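Local structure of carbohydrate kinase, FGGY (Rhodospirillum rubrum, 3IFR) at residues L263-A268 with F404-G409. The protein probably phosphorylates D-xylulose with ATP, as a sugar kinase of the FGGY family. Numbering follows the deposited sequence.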
ATOM      1  N   LEU A 263       4.354  10.078  -2.745  1.00 23.23           N
ATOM      2  CA  LEU A 263       3.154  10.613  -2.153  1.00 22.19           C
ATOM      3  C   LEU A 263       2.014  10.227  -3.059  1.00 23.91           C
ATOM      4  O   LEU A 263       1.939  10.705  -4.192  1.00 24.78           O
ATOM      5  CB  LEU A 263       3.247  12.122  -2.123  1.00 25.11           C
ATOM      6  CG  LEU A 263       3.824  12.886  -0.949  1.00 26.51           C
ATOM      7  CD1 LEU A 263       4.758  12.066  -0.042  1.00 21.77           C
ATOM      8  CD2 LEU A 263       4.479  14.071  -1.572  1.00 21.81           C
ATOM      9  N   LYS A 264       1.101   9.417  -2.538  1.00 22.95           N
ATOM     10  CA  LYS A 264       0.079   8.753  -3.336  1.00 26.81           C
ATOM     11  C   LYS A 264      -1.240   9.424  -3.055  1.00 28.50           C
ATOM     12  O   LYS A 264      -1.804   9.258  -1.970  1.00 28.84           O
ATOM     13  CB  LYS A 264      -0.005   7.285  -2.908  1.00 27.74           C
ATOM     14  CG  LYS A 264      -0.415   6.315  -3.991  1.00 34.93           C
ATOM     15  CD  LYS A 264       0.090   4.894  -3.681  1.00 35.50           C
ATOM     16  CE  LYS A 264      -0.404   3.883  -4.728  1.00 36.23           C
ATOM     17  NZ  LYS A 264      -1.839   4.120  -5.072  1.00 40.76           N
ATOM     18  N   PHE A 265      -1.723  10.210  -4.008  1.00 28.93           N
ATOM     19  CA  PHE A 265      -3.014  10.880  -3.832  1.00 29.02           C
ATOM     20  C   PHE A 265      -4.191  10.015  -4.304  1.00 28.02           C
ATOM     21  O   PHE A 265      -4.844  10.317  -5.293  1.00 28.52           O
ATOM     22  CB  PHE A 265      -2.995  12.241  -4.518  1.00 27.19           C
ATOM     23  CG  PHE A 265      -2.071  13.201  -3.866  1.00 29.13           C
ATOM     24  CD1 PHE A 265      -2.544  14.099  -2.924  1.00 27.85           C
ATOM     25  CD2 PHE A 265      -0.714  13.165  -4.141  1.00 24.26           C
ATOM     26  CE1 PHE A 265      -1.686  14.957  -2.312  1.00 25.71           C
ATOM     27  CE2 PHE A 265       0.139  14.008  -3.525  1.00 24.01           C
ATOM     28  CZ  PHE A 265      -0.329  14.896  -2.611  1.00 27.34           C
ATOM     29  N   GLY A 266      -4.412   8.919  -3.584  1.00 32.53           N
ATOM     30  CA  GLY A 266      -5.510   7.985  -3.830  1.00 33.84           C
ATOM     31  C   GLY A 266      -6.711   8.311  -2.953  1.00 31.32           C
ATOM     32  O   GLY A 266      -6.733   9.325  -2.248  1.00 33.99           O
ATOM     33  N   GLY A 267      -7.715   7.458  -2.990  1.00 31.20           N
ATOM     34  CA  GLY A 267      -8.890   7.683  -2.180  1.00 29.90           C
ATOM     35  C   GLY A 267      -8.462   7.871  -0.747  1.00 33.89           C
ATOM     36  O   GLY A 267      -8.892   8.808  -0.074  1.00 31.20           O
ATOM     37  N   ALA A 268      -7.607   6.949  -0.298  1.00 39.53           N
ATOM     38  CA  ALA A 268      -6.830   7.094   0.928  1.00 36.42           C
ATOM     39  C   ALA A 268      -5.396   7.392   0.523  1.00 37.15           C
ATOM     40  O   ALA A 268      -4.898   6.875  -0.491  1.00 40.89           O
ATOM     41  CB  ALA A 268      -6.885   5.829   1.712  1.00 37.12           C
ATOM     42  N   PHE A 404      11.174  13.580  -3.812  1.00 17.22           N
ATOM     43  CA  PHE A 404       9.720  13.427  -3.702  1.00 17.01           C
ATOM     44  C   PHE A 404       8.990  13.215  -5.020  1.00 19.69           C
ATOM     45  O   PHE A 404       9.269  13.874  -6.024  1.00 17.74           O
ATOM     46  CB  PHE A 404       9.096  14.654  -3.035  1.00 19.15           C
ATOM     47  CG  PHE A 404       9.538  14.850  -1.627  1.00 19.75           C
ATOM     48  CD1 PHE A 404       8.804  14.328  -0.589  1.00 18.99           C
ATOM     49  CD2 PHE A 404      10.730  15.520  -1.349  1.00 19.36           C
ATOM     50  CE1 PHE A 404       9.242  14.478   0.722  1.00 22.22           C
ATOM     51  CE2 PHE A 404      11.171  15.673  -0.058  1.00 19.47           C
ATOM     52  CZ  PHE A 404      10.439  15.162   0.979  1.00 22.75           C
ATOM     53  N   PHE A 405       8.027  12.291  -4.988  1.00 21.04           N
ATOM     54  CA  PHE A 405       7.275  11.925  -6.172  1.00 20.90           C
ATOM     55  C   PHE A 405       5.816  11.942  -5.780  1.00 22.68           C
ATOM     56  O   PHE A 405       5.478  11.590  -4.655  1.00 22.29           O
ATOM     57  CB  PHE A 405       7.686  10.523  -6.660  1.00 19.23           C
ATOM     58  CG  PHE A 405       9.173  10.384  -6.968  1.00 22.39           C
ATOM     59  CD1 PHE A 405       9.633  10.379  -8.280  1.00 24.51           C
ATOM     60  CD2 PHE A 405      10.112  10.292  -5.951  1.00 19.26           C
ATOM     61  CE1 PHE A 405      11.004  10.255  -8.552  1.00 20.27           C
ATOM     62  CE2 PHE A 405      11.463  10.162  -6.224  1.00 18.39           C
ATOM     63  CZ  PHE A 405      11.902  10.138  -7.521  1.00 21.25           C
ATOM     64  N   ALA A 406       4.943  12.357  -6.690  1.00 22.01           N
ATOM     65  CA  ALA A 406       3.529  12.161  -6.449  1.00 21.70           C
ATOM     66  C   ALA A 406       2.918  11.326  -7.570  1.00 25.01           C
ATOM     67  O   ALA A 406       3.332  11.394  -8.722  1.00 25.89           O
ATOM     68  CB  ALA A 406       2.806  13.470  -6.254  1.00 19.10           C
ATOM     69  N   SER A 407       1.954  10.505  -7.208  1.00 24.22           N
ATOM     70  CA  SER A 407       1.282   9.645  -8.162  1.00 27.71           C
ATOM     71  C   SER A 407      -0.196   9.598  -7.807  1.00 28.08           C
ATOM     72  O   SER A 407      -0.636  10.205  -6.818  1.00 29.77           O
ATOM     73  CB  SER A 407       1.837   8.239  -8.081  1.00 28.15           C
ATOM     74  OG  SER A 407       1.282   7.608  -6.950  1.00 28.97           O
ATOM     75  N   ASP A 408      -0.953   8.880  -8.629  1.00 28.96           N
ATOM     76  CA  ASP A 408      -2.391   8.704  -8.448  1.00 28.64           C
ATOM     77  C   ASP A 408      -3.219   9.926  -8.804  1.00 29.37           C
ATOM     78  O   ASP A 408      -2.696  10.953  -9.267  1.00 29.89           O
ATOM     79  CB  ASP A 408      -2.728   8.272  -7.023  1.00 30.92           C
ATOM     80  CG  ASP A 408      -3.850   7.253  -6.984  1.00 34.75           C
ATOM     81  OD1 ASP A 408      -4.867   7.436  -7.693  1.00 31.76           O
ATOM     82  OD2 ASP A 408      -3.693   6.243  -6.262  1.00 36.96           O
ATOM     83  N   GLY A 409      -4.515   9.801  -8.527  1.00 29.29           N
ATOM     84  CA  GLY A 409      -5.540  10.712  -8.993  1.00 31.25           C
ATOM     85  C   GLY A 409      -5.333  12.184  -8.710  1.00 32.18           C
ATOM     86  O   GLY A 409      -5.615  13.006  -9.554  1.00 33.02           O
TER
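Leu263 and Phe265 reach across to the strand of Phe404-Ser407 through three backbone hydrogen bonds, which zip the two strands together in parallel. Leu263 N donates to Phe405 O at 2.7 Å, Leu263 O accepts from Ser407 N at 3.0 Å, and Phe265 N closes the ladder on Ser407 O, its N-H...O angle a fairly straight 160°. Leu263 O also receives a CA-H...O contact from Ala406 CA (3.1 Å).

Side chains sort by sheet face. On the face of Leu263 and Ala406 the pairing is apolar, Leu263 CB lying 4.4 Å from Ala406 CB. The Ala406 methyl is small enough for the edge of the Phe265 ring to lie against it, Phe265 CE2 being 3.9 Å from Ala406 CB. With CG anti to the carbonyl carbon (chi1 -67°), the Phe265 ring also presents that edge to Ser407 O. Trp416 packs edge-to-face with the same ring; Phe265 and Ala406 both touch Met417 of helix 414-424, and Phe265 also Met420, so the apolar ring is buried between sheet and helix.

The other face, that of Lys264 and Ser407, is more polar. Ser407 OG lies 3.6 Å from Lys264 CG, a compact neighbour beside the long aliphatic chain. That chain runs extended until it bends at chi4 (-43°), bringing Lys264 NZ to Asp408 OD2 in a 3.1 Å salt bridge on the anti side of the carboxylate. Phe265 centres an inverse gamma turn, closed by a weak Gly266 N to Lys264 O bond.

Strands 260-265 and 403-407 are the central parallel pair of a mixed sheet whose first five strands follow the 3-2-1-4-5 order of the actin-like ATPase (ribonuclease H-like) fold, with strand 463-468 added at the edge, in the C-terminal domain of FGGY kinases.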